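Aminopeptidase N family protein (Idiomarina loihiensis L2TR, PDB 4FGM) is probably a zinc-dependent aminopeptidase of the M61 family, removing residues from the amino-terminal end of peptides. Local coordinates at residues A[262-265]-A[266-269]. Sequence-based numbering, arbitrary orientation.
Sequences DNYQ and TFLS
The carbonyl oxygen Asp262 O is gripped twice by Thr266, one turn further along the helix: Thr266 N donates to it at 3.0 Å and the hydroxyl Thr266 OG1 at 3.1 Å, from opposite faces of the carbonyl plane. The hydroxyl gets there because OG1 lies beside its own backbone N (chi1 -69°), an example of a helical threonine turning its polar branch back onto the i-4 carbonyl. The same i to i-4 spacing recurs in the backbone bonds Leu268 N to Tyr264 O, 3.0 Å, and Ser269 N to Gln265 O, 2.8 Å. On the apolar side, Leu268 lays CD1 over one face of the Tyr264 ring, 3.9 Å from its centroid, in a CH-pi contact displaced toward the rim; CZ is the ring atom closest to that methyl. Tyr264 CE1 meanwhile comes to the edge of the Phe267 ring, 4.2 Å from CD2. Tyr264 OH bonds to Asp203, and an alanine in place of this tyrosine would probably leave that carboxylate without its hydroxyl partner and the Leu268 methyl without its aromatic cover. This is the opening of helix 262-277, whose later turns carry the zinc ligands His273 and His277; helix 197-215 packs against Tyr264, Phe267 and Leu268, while helices 308-320 and 326-342 meet Ser269 and Gln265 respectively.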
loop_
_atom_site.group_PDB
_atom_site.type_symbol
_atom_site.label_atom_id
_atom_site.label_comp_id
_atom_site.label_asym_id
_atom_site.label_seq_id
_atom_site.Cartn_x
_atom_site.Cartn_y
_atom_site.Cartn_z
ATOM N N ASP A 262 -4.853 -6.066 17.746
ATOM C CA ASP A 262 -4.669 -5.030 16.736
ATOM C C ASP A 262 -3.606 -5.336 15.684
ATOM O O ASP A 262 -3.771 -4.991 14.512
ATOM C CB ASP A 262 -4.353 -3.696 17.418
ATOM C CG ASP A 262 -5.510 -3.187 18.255
ATOM O OD1 ASP A 262 -6.284 -4.025 18.768
ATOM O OD2 ASP A 262 -5.643 -1.953 18.415
ATOM N N ASN A 263 -2.519 -5.980 16.094
ATOM C CA ASN A 263 -1.446 -6.290 15.158
ATOM C C ASN A 263 -1.843 -7.331 14.124
ATOM O O ASN A 263 -1.612 -7.132 12.930
ATOM C CB ASN A 263 -0.200 -6.744 15.913
ATOM C CG ASN A 263 0.315 -5.682 16.846
ATOM O OD1 ASN A 263 0.419 -4.512 16.474
ATOM N ND2 ASN A 263 0.641 -6.076 18.065
ATOM N N TYR A 264 -2.441 -8.432 14.574
ATOM C CA TYR A 264 -2.864 -9.475 13.656
ATOM C C TYR A 264 -3.938 -8.907 12.733
ATOM O O TYR A 264 -3.990 -9.238 11.548
ATOM C CB TYR A 264 -3.393 -10.681 14.429
ATOM C CG TYR A 264 -3.929 -11.800 13.558
ATOM C CD1 TYR A 264 -3.276 -12.169 12.380
ATOM C CD2 TYR A 264 -5.076 -12.511 13.927
ATOM C CE1 TYR A 264 -3.752 -13.218 11.591
ATOM C CE2 TYR A 264 -5.560 -13.560 13.151
ATOM C CZ TYR A 264 -4.894 -13.910 11.982
ATOM O OH TYR A 264 -5.360 -14.943 11.201
ATOM N N GLN A 265 -4.779 -8.035 13.279
ATOM C CA GLN A 265 -5.841 -7.395 12.505
ATOM C C GLN A 265 -5.243 -6.563 11.366
ATOM O O GLN A 265 -5.767 -6.544 10.253
ATOM C CB GLN A 265 -6.696 -6.514 13.429
ATOM C CG GLN A 265 -7.590 -5.503 12.726
ATOM C CD GLN A 265 -7.100 -4.078 12.914
ATOM O OE1 GLN A 265 -6.451 -3.504 12.035
ATOM N NE2 GLN A 265 -7.401 -3.503 14.076
ATOM N N THR A 266 -4.143 -5.876 11.652
ATOM C CA THR A 266 -3.475 -5.062 10.646
ATOM C C THR A 266 -2.996 -5.951 9.494
ATOM O O THR A 266 -3.081 -5.568 8.328
ATOM C CB THR A 266 -2.280 -4.313 11.257
ATOM O OG1 THR A 266 -2.767 -3.320 12.164
ATOM C CG2 THR A 266 -1.468 -3.622 10.179
ATOM N N PHE A 267 -2.509 -7.144 9.824
ATOM C CA PHE A 267 -2.038 -8.078 8.810
ATOM C C PHE A 267 -3.199 -8.572 7.954
ATOM O O PHE A 267 -3.111 -8.593 6.721
ATOM C CB PHE A 267 -1.339 -9.278 9.455
ATOM C CG PHE A 267 -0.900 -10.320 8.466
ATOM C CD1 PHE A 267 0.137 -10.062 7.578
ATOM C CD2 PHE A 267 -1.547 -11.552 8.404
ATOM C CE1 PHE A 267 0.527 -11.024 6.631
ATOM C CE2 PHE A 267 -1.170 -12.513 7.469
ATOM C CZ PHE A 267 -0.130 -12.251 6.580
ATOM N N LEU A 268 -4.287 -8.978 8.606
ATOM C CA LEU A 268 -5.450 -9.464 7.873
ATOM C C LEU A 268 -6.009 -8.363 6.990
ATOM O O LEU A 268 -6.479 -8.616 5.878
ATOM C CB LEU A 268 -6.524 -9.958 8.836
ATOM C CG LEU A 268 -6.145 -11.238 9.584
ATOM C CD1 LEU A 268 -7.296 -11.691 10.458
ATOM C CD2 LEU A 268 -5.776 -12.313 8.591
ATOM N N SER A 269 -5.943 -7.132 7.481
ATOM C CA SER A 269 -6.434 -6.000 6.720
ATOM C C SER A 269 -5.545 -5.785 5.489
ATOM O O SER A 269 -6.035 -5.458 4.405
ATOM C CB SER A 269 -6.448 -4.754 7.601
ATOM O OG SER A 269 -7.010 -3.661 6.905
#